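Local coordinates for protein glutathione S-transferase (Pseudomonas protegens, PDB 4IKH) that probably transfers glutathione to electrophilic substrates as a member of the glutathione S-transferase superfamily, and is seen with two glutathione molecules bound, at residues T188-R193 / A218-R223; R173-G178 / I183-T188; G129-Q134 / V156-R161. One frame throughout, in Å; residues are numbered along the deposited sequence.

How the contacts relate
The three contacts lie in the helical C-terminal part of the glutathione transferase fold. Along the chain they follow in series, and none nests in or crosses another. Contact 3 comes first and closes a 21-residue excursion, the end of helix 111-140, the turn after it and the start of helix 150-170. Contact 2 closes a short loop of four residues, folding the chain after helix 150-170 onto the start of helix 183-196. Contact 1 closes 24 residues, bringing 218-223 back to that same helix. Contacts 1 and 2 share Thr188, and Lys219 reaches Glu174 O in a probable hydrogen bond. Trp191 of contact 1 packs on Phe132 of contact 3, and both contacts touch the same glutathione.

Contact 1 (T188-R193 / A218-R223); sequences TFPWIR and AKFVAR. With GSH (glutathione), chain D.
Helix 183-196 packs here against residues 218-223, at the end of helix 211-220, and the Phe220 ring packs against both Phe189 and Pro190. Phe189 CB sits over one face of the Phe220 ring, offset toward its rim, in a CH-pi contact 3.8 Å from the ring centroid. Phe189 CG stands anti to its own carbonyl carbon (chi1 -61°), which leads the ring off toward Val216 and Leu217 and leaves CB to do the touching. The two rings meet obliquely, with planes at 39°. Pro190 crosses the Phe220 side chain at about a right angle, its CD 3.8 Å from Phe220 CE2. This is apolar helix packing in the helical domain of the glutathione transferase fold, and Ile38 of helix 31-43 also touches Phe220. Nearer the solvent, partly exposed Arg193 and Val221 only approach each other, CD to CG1 at 4.4 Å. Trp191 serves the ligand pocket instead: its CZ2 is 3.3 Å from glutathione O31, and its CH2 is 3.5 Å from glutathione CB2. Trp191 NE1 also bonds to Asn32 OD1. Replacing Trp191 with an alanine would probably leave Asn32 OD1 without this donor and open a gap beside the glutathione.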
loop_
_atom_site.group_PDB
_atom_site.type_symbol
_atom_site.label_atom_id
_atom_site.label_comp_id
_atom_site.label_asym_id
_atom_site.label_seq_id
_atom_site.Cartn_x
_atom_site.Cartn_y
_atom_site.Cartn_z
ATOM N N THR A 188 -10.571 0.214 4.525
ATOM C CA THR A 188 -10.174 -0.160 5.881
ATOM C C THR A 188 -11.138 -1.129 6.572
ATOM O O THR A 188 -10.717 -2.173 7.067
ATOM C CB THR A 188 -9.932 1.102 6.745
ATOM O OG1 THR A 188 -8.958 1.938 6.099
ATOM C CG2 THR A 188 -9.429 0.726 8.132
ATOM N N PHE A 189 -12.425 -0.792 6.619
ATOM C CA PHE A 189 -13.365 -1.595 7.410
ATOM C C PHE A 189 -13.655 -3.056 6.986
ATOM O O PHE A 189 -13.944 -3.884 7.846
ATOM C CB PHE A 189 -14.623 -0.778 7.754
ATOM C CG PHE A 189 -14.297 0.430 8.572
ATOM C CD1 PHE A 189 -14.052 0.298 9.930
ATOM C CD2 PHE A 189 -14.130 1.674 7.977
ATOM C CE1 PHE A 189 -13.688 1.386 10.687
ATOM C CE2 PHE A 189 -13.764 2.761 8.724
ATOM C CZ PHE A 189 -13.544 2.617 10.085
ATOM N N PRO A 190 -13.553 -3.391 5.683
ATOM C CA PRO A 190 -13.688 -4.817 5.355
ATOM C C PRO A 190 -12.609 -5.667 6.021
ATOM O O PRO A 190 -12.850 -6.847 6.306
ATOM C CB PRO A 190 -13.476 -4.837 3.841
ATOM C CG PRO A 190 -13.982 -3.520 3.394
ATOM C CD PRO A 190 -13.534 -2.561 4.466
ATOM N N TRP A 191 -11.437 -5.082 6.263
ATOM C CA TRP A 191 -10.360 -5.808 6.941
ATOM C C TRP A 191 -10.592 -5.943 8.447
ATOM O O TRP A 191 -10.298 -6.984 9.034
ATOM C CB TRP A 191 -9.010 -5.148 6.678
ATOM C CG TRP A 191 -8.258 -5.796 5.536
ATOM C CD1 TRP A 191 -8.066 -5.291 4.278
ATOM C CD2 TRP A 191 -7.624 -7.080 5.554
ATOM N NE1 TRP A 191 -7.338 -6.182 3.517
ATOM C CE2 TRP A 191 -7.054 -7.286 4.278
ATOM C CE3 TRP A 191 -7.480 -8.076 6.527
ATOM C CZ2 TRP A 191 -6.353 -8.447 3.952
ATOM C CZ3 TRP A 191 -6.783 -9.224 6.204
ATOM C CH2 TRP A 191 -6.222 -9.399 4.926
ATOM N N ILE A 192 -11.102 -4.885 9.076
ATOM C CA ILE A 192 -11.415 -4.948 10.500
ATOM C C ILE A 192 -12.515 -5.972 10.713
ATOM O O ILE A 192 -12.431 -6.805 11.620
ATOM C CB ILE A 192 -11.791 -3.572 11.053
ATOM C CG1 ILE A 192 -10.605 -2.621 10.853
ATOM C CG2 ILE A 192 -12.135 -3.665 12.534
ATOM C CD1 ILE A 192 -10.985 -1.178 10.919
ATOM N N ARG A 193 -13.519 -5.945 9.842
ATOM C CA ARG A 193 -14.572 -6.961 9.849
ATOM C C ARG A 193 -14.007 -8.378 9.734
ATOM O O ARG A 193 -14.414 -9.288 10.445
ATOM C CB ARG A 193 -15.535 -6.706 8.688
ATOM C CG ARG A 193 -16.604 -7.776 8.510
ATOM C CD ARG A 193 -17.562 -7.391 7.395
ATOM N NE ARG A 193 -18.607 -8.392 7.198
ATOM C CZ ARG A 193 -18.498 -9.432 6.379
ATOM N NH1 ARG A 193 -17.389 -9.620 5.683
ATOM N NH2 ARG A 193 -19.498 -10.287 6.257
ATOM N N ALA A 218 -19.518 -0.487 12.730
ATOM C CA ALA A 218 -20.945 -0.732 12.834
ATOM C C ALA A 218 -21.689 0.106 11.799
ATOM O O ALA A 218 -22.617 -0.380 11.149
ATOM C CB ALA A 218 -21.460 -0.433 14.257
ATOM N N LYS A 219 -21.271 1.358 11.634
ATOM C CA LYS A 219 -21.930 2.253 10.685
ATOM C C LYS A 219 -21.692 1.811 9.247
ATOM O O LYS A 219 -22.564 1.956 8.387
ATOM C CB LYS A 219 -21.424 3.682 10.869
ATOM C CG LYS A 219 -22.439 4.643 11.400
ATOM C CD LYS A 219 -21.756 5.850 11.997
ATOM C CE LYS A 219 -20.964 6.609 10.973
ATOM N NZ LYS A 219 -20.160 7.657 11.657
ATOM N N PHE A 220 -20.498 1.280 9.000
ATOM C CA PHE A 220 -20.093 0.800 7.684
ATOM C C PHE A 220 -20.961 -0.355 7.174
ATOM O O PHE A 220 -21.482 -0.304 6.058
ATOM C CB PHE A 220 -18.625 0.362 7.752
ATOM C CG PHE A 220 -18.046 -0.064 6.438
ATOM C CD1 PHE A 220 -17.782 0.869 5.444
ATOM C CD2 PHE A 220 -17.723 -1.395 6.208
ATOM C CE1 PHE A 220 -17.217 0.470 4.223
ATOM C CE2 PHE A 220 -17.167 -1.797 4.998
ATOM C CZ PHE A 220 -16.920 -0.857 4.005
ATOM N N VAL A 221 -21.102 -1.399 7.986
ATOM C CA VAL A 221 -21.851 -2.586 7.579
ATOM C C VAL A 221 -23.367 -2.379 7.582
ATOM O O VAL A 221 -24.114 -3.276 7.197
ATOM C CB VAL A 221 -21.527 -3.796 8.473
ATOM C CG1 VAL A 221 -20.031 -3.947 8.638
ATOM C CG2 VAL A 221 -22.207 -3.657 9.840
ATOM N N ALA A 222 -23.827 -1.212 8.022
ATOM C CA ALA A 222 -25.259 -0.915 7.998
ATOM C C ALA A 222 -25.629 -0.118 6.745
ATOM O O ALA A 222 -26.791 0.237 6.539
ATOM C CB ALA A 222 -25.685 -0.172 9.260
ATOM N N ARG A 223 -24.629 0.181 5.920
ATOM C CA ARG A 223 -24.872 0.781 4.611
ATOM C C ARG A 223 -25.288 -0.333 3.654
ATOM O O ARG A 223 -24.576 -1.328 3.510
ATOM C CB ARG A 223 -23.610 1.467 4.074
ATOM C CG ARG A 223 -23.060 2.580 4.957
ATOM C CD ARG A 223 -21.811 3.209 4.347
ATOM N NE ARG A 223 -22.070 3.792 3.034
ATOM C CZ ARG A 223 -22.458 5.049 2.840
ATOM N NH1 ARG A 223 -22.641 5.858 3.875
ATOM N NH2 ARG A 223 -22.669 5.500 1.611
HETATM N N1 GSH D . -1.720 -18.046 0.627
HETATM C CA1 GSH D . -1.039 -16.809 0.720
HETATM C C1 GSH D . -0.517 -16.601 2.108
HETATM O O11 GSH D . -0.367 -17.588 2.890
HETATM O O12 GSH D . -0.219 -15.433 2.504
HETATM C CB1 GSH D . -1.994 -15.715 0.377
HETATM C CG1 GSH D . -3.210 -15.719 1.311
HETATM C CD1 GSH D . -3.816 -14.340 1.170
HETATM O OE1 GSH D . -3.769 -13.804 0.081
HETATM N N2 GSH D . -4.419 -13.642 2.313
HETATM C CA2 GSH D . -4.963 -12.326 2.130
HETATM C C2 GSH D . -3.966 -11.288 2.633
HETATM O O2 GSH D . -3.284 -11.522 3.645
HETATM C CB2 GSH D . -6.246 -12.185 2.886
HETATM S SG2 GSH D . -7.488 -13.269 2.240
HETATM N N3 GSH D . -3.776 -10.005 1.963
HETATM C CA3 GSH D . -2.800 -9.063 2.514
HETATM C C3 GSH D . -3.059 -7.647 2.086
HETATM O O31 GSH D . -4.192 -7.275 1.700
HETATM O O32 GSH D . -2.137 -6.801 2.113
#

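Contact 2 (R173-G178 / I183-T188); sequences REWIMG and IADIAT
Asp185 holds the loop 173-178 against the first turn of helix 183-196. Its OD2 accepts a hydrogen bond from Thr182 N and Thr182 OG1 accepts one from Ala184 N, consistent with the N-capping box known at this helix in glutathione transferases. The tight part of the contact is buried. Asp185 OD1 accepts Ile176 N at 3.0 Å through its syn lone pair, and the bond is nearly straight at 170°. The Ile176 and Asp185 side chains run alongside each other, pointing opposite ways, with Ile176 CG1 3.2 Å from Asp185 OD1. With CG1 anti to its carbonyl carbon (chi1 -67°), Ile176 extends CD1 along the helix to 3.4 Å from Ala184 O. Ala184 O is itself the acceptor for Thr188 OG1, at 2.7 Å. Trp175 crosses the Asp185 side chain at about a right angle, and its CB lies 3.5 Å from OD2. The looser side is at Met177, a partly exposed selenomethionine within the type I turn from Trp175 to Gly178. Its side chain leads away toward Glu116 and Thr117 of helix 111-140. A water bridges the two segments: it accepts from Met177 N at 2.6 Å and donates to Asp185 OD2, also at 2.6 Å.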
loop_
_atom_site.group_PDB
_atom_site.type_symbol
_atom_site.label_atom_id
_atom_site.label_comp_id
_atom_site.label_asym_id
_atom_site.label_seq_id
_atom_site.Cartn_x
_atom_site.Cartn_y
_atom_site.Cartn_z
ATOM N N ARG A 173 -14.807 11.745 15.094
ATOM C CA ARG A 173 -15.078 11.787 13.660
ATOM C C ARG A 173 -16.168 10.808 13.249
ATOM O O ARG A 173 -16.284 9.720 13.810
ATOM C CB ARG A 173 -13.804 11.484 12.854
ATOM C CG ARG A 173 -12.626 12.382 13.167
ATOM C CD ARG A 173 -11.432 12.058 12.272
ATOM N NE ARG A 173 -10.298 12.920 12.580
ATOM C CZ ARG A 173 -9.627 13.633 11.680
ATOM N NH1 ARG A 173 -9.965 13.582 10.396
ATOM N NH2 ARG A 173 -8.611 14.394 12.067
ATOM N N GLU A 174 -16.952 11.193 12.250
ATOM C CA GLU A 174 -17.923 10.286 11.652
ATOM C C GLU A 174 -17.258 9.145 10.877
ATOM O O GLU A 174 -17.666 7.986 10.985
ATOM C CB GLU A 174 -18.831 11.063 10.716
ATOM C CG GLU A 174 -19.663 12.110 11.436
ATOM C CD GLU A 174 -20.774 12.631 10.564
ATOM O OE1 GLU A 174 -21.433 11.796 9.906
ATOM O OE2 GLU A 174 -20.981 13.865 10.521
ATOM N N TRP A 175 -16.245 9.493 10.079
ATOM C CA TRP A 175 -15.485 8.525 9.285
ATOM C C TRP A 175 -14.011 8.899 9.334
ATOM O O TRP A 175 -13.643 9.900 9.946
ATOM C CB TRP A 175 -15.941 8.547 7.821
ATOM C CG TRP A 175 -17.413 8.279 7.621
ATOM C CD1 TRP A 175 -18.400 9.204 7.410
ATOM C CD2 TRP A 175 -18.051 6.999 7.591
ATOM N NE1 TRP A 175 -19.618 8.571 7.263
ATOM C CE2 TRP A 175 -19.428 7.217 7.367
ATOM C CE3 TRP A 175 -17.589 5.683 7.727
ATOM C CZ2 TRP A 175 -20.348 6.166 7.289
ATOM C CZ3 TRP A 175 -18.500 4.645 7.655
ATOM C CH2 TRP A 175 -19.863 4.891 7.432
ATOM N N ILE A 176 -13.169 8.116 8.665
ATOM C CA ILE A 176 -11.732 8.384 8.646
ATOM C C ILE A 176 -11.390 9.828 8.261
ATOM O O ILE A 176 -10.560 10.464 8.916
ATOM C CB ILE A 176 -10.990 7.373 7.727
ATOM C CG1 ILE A 176 -11.076 5.963 8.334
ATOM C CG2 ILE A 176 -9.542 7.813 7.516
ATOM C CD1 ILE A 176 -10.611 4.810 7.426
HETATM N N MSE A 177 -12.023 10.349 7.210
HETATM C CA MSE A 177 -11.793 11.738 6.809
HETATM C C MSE A 177 -12.759 12.725 7.489
HETATM O O MSE A 177 -13.108 13.777 6.926
HETATM C CB MSE A 177 -11.871 11.884 5.290
HETATM C CG MSE A 177 -10.690 11.217 4.566
HETATM SE SE MSE A 177 -8.998 11.905 5.280
HETATM C CE MSE A 177 -9.331 13.808 4.996
ATOM N N GLY A 178 -13.184 12.392 8.701
ATOM C CA GLY A 178 -14.102 13.254 9.430
ATOM C C GLY A 178 -15.534 13.087 8.968
ATOM O O GLY A 178 -16.129 12.007 9.120
ATOM N N ILE A 183 -13.041 6.618 0.118
ATOM C CA ILE A 183 -12.403 5.340 -0.226
ATOM C C ILE A 183 -11.548 4.789 0.914
ATOM O O ILE A 183 -11.324 3.588 0.996
ATOM C CB ILE A 183 -11.552 5.394 -1.546
ATOM C CG1 ILE A 183 -10.530 6.539 -1.535
ATOM C CG2 ILE A 183 -12.455 5.486 -2.768
ATOM C CD1 ILE A 183 -9.527 6.458 -2.734
ATOM N N ALA A 184 -11.078 5.659 1.803
ATOM C CA ALA A 184 -10.317 5.201 2.969
ATOM C C ALA A 184 -11.145 4.269 3.858
ATOM O O ALA A 184 -10.625 3.266 4.373
ATOM C CB ALA A 184 -9.794 6.385 3.771
ATOM N N ASP A 185 -12.426 4.599 4.057
ATOM C CA ASP A 185 -13.295 3.740 4.856
ATOM C C ASP A 185 -13.538 2.428 4.136
ATOM O O ASP A 185 -13.488 1.354 4.737
ATOM C CB ASP A 185 -14.625 4.447 5.138
ATOM C CG ASP A 185 -14.418 5.789 5.778
ATOM O OD1 ASP A 185 -13.966 5.809 6.943
ATOM O OD2 ASP A 185 -14.659 6.818 5.114
ATOM N N ILE A 186 -13.781 2.524 2.833
ATOM C CA ILE A 186 -14.076 1.359 2.011
ATOM C C ILE A 186 -12.903 0.376 1.996
ATOM O O ILE A 186 -13.100 -0.837 1.939
ATOM C CB ILE A 186 -14.443 1.798 0.580
ATOM C CG1 ILE A 186 -15.728 2.625 0.612
ATOM C CG2 ILE A 186 -14.603 0.605 -0.346
ATOM C CD1 ILE A 186 -16.178 3.115 -0.750
ATOM N N ALA A 187 -11.682 0.902 2.069
ATOM C CA ALA A 187 -10.490 0.054 2.097
ATOM C C ALA A 187 -10.221 -0.534 3.484
ATOM O O ALA A 187 -9.708 -1.652 3.616
ATOM C CB ALA A 187 -9.279 0.837 1.609
ATOM N N THR A 188 -10.571 0.214 4.525
ATOM C CA THR A 188 -10.174 -0.160 5.881
ATOM C C THR A 188 -11.138 -1.129 6.572
ATOM O O THR A 188 -10.717 -2.173 7.067
ATOM C CB THR A 188 -9.932 1.102 6.745
ATOM O OG1 THR A 188 -8.958 1.938 6.099
ATOM C CG2 THR A 188 -9.429 0.726 8.132
HETATM O O HOH W 1 -13.457 9.114 5.400
#

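Contact 3 (G129-Q134 / V156-R161); sequences GPMFGQ and VNEAKR. With GSH (glutathione), chain D.
Met131 and Phe132 of helix 111-140 meet Glu158 and Ala159 of helix 150-170, joining two neighbouring helices of the C-terminal domain. Met131, a selenomethionine, and Glu158 cross obliquely. Their methylene groups do the touching, with Met131 CG 3.6 Å from Glu158 CG. Met131 is bent at chi2 and chi3, which leads its end away from residues 156-161, though its side chain still touches Tyr155 and Leu162 of the same helix. Glu158 CG lies anti to its backbone N (chi1 172°), and a bend at chi2 folds the carboxylate back toward Arg161. Phe132 brings the CE1 corner of its ring to 3.7 Å from Ala159 CB, and the methyl meets the ring obliquely. Arg161 grips the Glu158 carboxylate side-on with two nitrogens. Arg161 NE bonds to Glu158 OE1 at 3.0 Å, and Arg161 NH2 forms the salt bridge to Glu158 OE2 at 2.7 Å. Both oxygens lie close to the guanidinium plane and are met on their syn sides, though NE stands 31° out of the carboxylate plane. Arg161 NH1 is hydrogen-bonded to Asn70 OD1 of the second subunit. Helix 111-140 also lines the glutathione pocket. Gly133 CA is 3.3 Å from glutathione O2, and the absence of a side chain lets the ligand come this close. Between the two segments the contact is apolar. The twofold grip on Glu158 pairs its charge within its own helix and probably steadies Arg161 for its bond across the dimer interface.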
loop_
_atom_site.group_PDB
_atom_site.type_symbol
_atom_site.label_atom_id
_atom_site.label_comp_id
_atom_site.label_asym_id
_atom_site.label_seq_id
_atom_site.Cartn_x
_atom_site.Cartn_y
_atom_site.Cartn_z
ATOM N N GLY A 129 -3.905 -4.156 5.944
ATOM C CA GLY A 129 -4.064 -5.347 5.129
ATOM C C GLY A 129 -2.992 -6.387 5.384
ATOM O O GLY A 129 -3.304 -7.515 5.764
ATOM N N PRO A 130 -1.716 -6.023 5.173
ATOM C CA PRO A 130 -0.657 -7.043 5.276
ATOM C C PRO A 130 -0.510 -7.612 6.681
ATOM O O PRO A 130 -0.240 -8.815 6.839
ATOM C CB PRO A 130 0.616 -6.271 4.907
ATOM C CG PRO A 130 0.144 -5.172 4.010
ATOM C CD PRO A 130 -1.204 -4.753 4.637
HETATM N N MSE A 131 -0.656 -6.768 7.695
HETATM C CA MSE A 131 -0.470 -7.240 9.060
HETATM C C MSE A 131 -1.645 -8.072 9.577
HETATM O O MSE A 131 -1.426 -9.086 10.235
HETATM C CB MSE A 131 -0.116 -6.089 10.004
HETATM C CG MSE A 131 1.185 -5.372 9.620
HETATM SE SE MSE A 131 2.779 -6.507 9.775
HETATM C CE MSE A 131 3.054 -6.943 7.876
ATOM N N PHE A 132 -2.883 -7.670 9.280
ATOM C CA PHE A 132 -4.032 -8.492 9.672
ATOM C C PHE A 132 -3.945 -9.834 8.937
ATOM O O PHE A 132 -4.318 -10.871 9.467
ATOM C CB PHE A 132 -5.377 -7.808 9.346
ATOM C CG PHE A 132 -5.724 -6.626 10.239
ATOM C CD1 PHE A 132 -4.800 -6.090 11.129
ATOM C CD2 PHE A 132 -6.997 -6.055 10.180
ATOM C CE1 PHE A 132 -5.121 -5.001 11.925
ATOM C CE2 PHE A 132 -7.330 -4.964 10.986
ATOM C CZ PHE A 132 -6.392 -4.442 11.859
ATOM N N GLY A 133 -3.453 -9.806 7.702
ATOM C CA GLY A 133 -3.259 -11.023 6.929
ATOM C C GLY A 133 -2.333 -12.002 7.628
ATOM O O GLY A 133 -2.556 -13.217 7.591
ATOM N N GLN A 134 -1.293 -11.482 8.279
ATOM C CA GLN A 134 -0.388 -12.348 9.024
ATOM C C GLN A 134 -1.077 -12.928 10.271
ATOM O O GLN A 134 -0.807 -14.071 10.661
ATOM C CB GLN A 134 0.891 -11.605 9.409
ATOM C CG GLN A 134 1.684 -11.057 8.212
ATOM C CD GLN A 134 1.542 -11.921 6.973
ATOM O OE1 GLN A 134 0.890 -11.525 6.005
ATOM N NE2 GLN A 134 2.134 -13.113 7.002
ATOM N N VAL A 156 -0.216 -10.074 16.290
ATOM C CA VAL A 156 -1.328 -9.634 17.132
ATOM C C VAL A 156 -0.989 -8.265 17.706
ATOM O O VAL A 156 -1.787 -7.326 17.624
ATOM C CB VAL A 156 -1.607 -10.650 18.245
ATOM C CG1 VAL A 156 -2.514 -10.050 19.353
ATOM C CG2 VAL A 156 -2.235 -11.892 17.645
ATOM N N ASN A 157 0.217 -8.145 18.250
ATOM C CA ASN A 157 0.680 -6.882 18.814
ATOM C C ASN A 157 0.751 -5.759 17.795
ATOM O O ASN A 157 0.487 -4.601 18.129
ATOM C CB ASN A 157 2.026 -7.065 19.521
ATOM C CG ASN A 157 1.869 -7.681 20.904
ATOM O OD1 ASN A 157 0.754 -7.787 21.413
ATOM N ND2 ASN A 157 2.982 -8.074 21.521
ATOM N N GLU A 158 1.112 -6.090 16.555
ATOM C CA GLU A 158 1.146 -5.074 15.507
ATOM C C GLU A 158 -0.273 -4.674 15.130
ATOM O O GLU A 158 -0.559 -3.503 14.894
ATOM C CB GLU A 158 1.929 -5.572 14.281
ATOM C CG GLU A 158 1.864 -4.659 13.069
ATOM C CD GLU A 158 2.418 -3.262 13.321
ATOM O OE1 GLU A 158 3.137 -3.055 14.322
ATOM O OE2 GLU A 158 2.137 -2.368 12.503
ATOM N N ALA A 159 -1.161 -5.659 15.087
ATOM C CA ALA A 159 -2.565 -5.406 14.802
ATOM C C ALA A 159 -3.171 -4.488 15.879
ATOM O O ALA A 159 -3.924 -3.550 15.565
ATOM C CB ALA A 159 -3.320 -6.730 14.714
ATOM N N LYS A 160 -2.834 -4.752 17.141
ATOM C CA LYS A 160 -3.237 -3.880 18.250
ATOM C C LYS A 160 -2.727 -2.452 18.072
ATOM O O LYS A 160 -3.468 -1.498 18.280
ATOM C CB LYS A 160 -2.696 -4.410 19.572
ATOM C CG LYS A 160 -3.450 -5.588 20.164
ATOM C CD LYS A 160 -2.887 -5.887 21.544
ATOM C CE LYS A 160 -3.412 -7.188 22.102
ATOM N NZ LYS A 160 -2.844 -7.450 23.454
ATOM N N ARG A 161 -1.458 -2.307 17.693
ATOM C CA ARG A 161 -0.862 -0.983 17.487
ATOM C C ARG A 161 -1.568 -0.221 16.366
ATOM O O ARG A 161 -1.873 0.964 16.516
ATOM C CB ARG A 161 0.639 -1.102 17.182
ATOM C CG ARG A 161 1.402 0.231 17.192
ATOM C CD ARG A 161 2.743 0.098 16.457
ATOM N NE ARG A 161 2.536 -0.208 15.041
ATOM C CZ ARG A 161 2.233 0.702 14.123
ATOM N NH1 ARG A 161 2.110 1.974 14.476
ATOM N NH2 ARG A 161 2.049 0.351 12.855
HETATM N N1 GSH D . -1.720 -18.046 0.627
HETATM C CA1 GSH D . -1.039 -16.809 0.720
HETATM C C1 GSH D . -0.517 -16.601 2.108
HETATM O O11 GSH D . -0.367 -17.588 2.890
HETATM O O12 GSH D . -0.219 -15.433 2.504
HETATM C CB1 GSH D . -1.994 -15.715 0.377
HETATM C CG1 GSH D . -3.210 -15.719 1.311
HETATM C CD1 GSH D . -3.816 -14.340 1.170
HETATM O OE1 GSH D . -3.769 -13.804 0.081
HETATM N N2 GSH D . -4.419 -13.642 2.313
HETATM C CA2 GSH D . -4.963 -12.326 2.130
HETATM C C2 GSH D . -3.966 -11.288 2.633
HETATM O O2 GSH D . -3.284 -11.522 3.645
HETATM C CB2 GSH D . -6.246 -12.185 2.886
HETATM S SG2 GSH D . -7.488 -13.269 2.240
HETATM N N3 GSH D . -3.776 -10.005 1.963
HETATM C CA3 GSH D . -2.800 -9.063 2.514
HETATM C C3 GSH D . -3.059 -7.647 2.086
HETATM O O31 GSH D . -4.192 -7.275 1.700
HETATM O O32 GSH D . -2.137 -6.801 2.113
#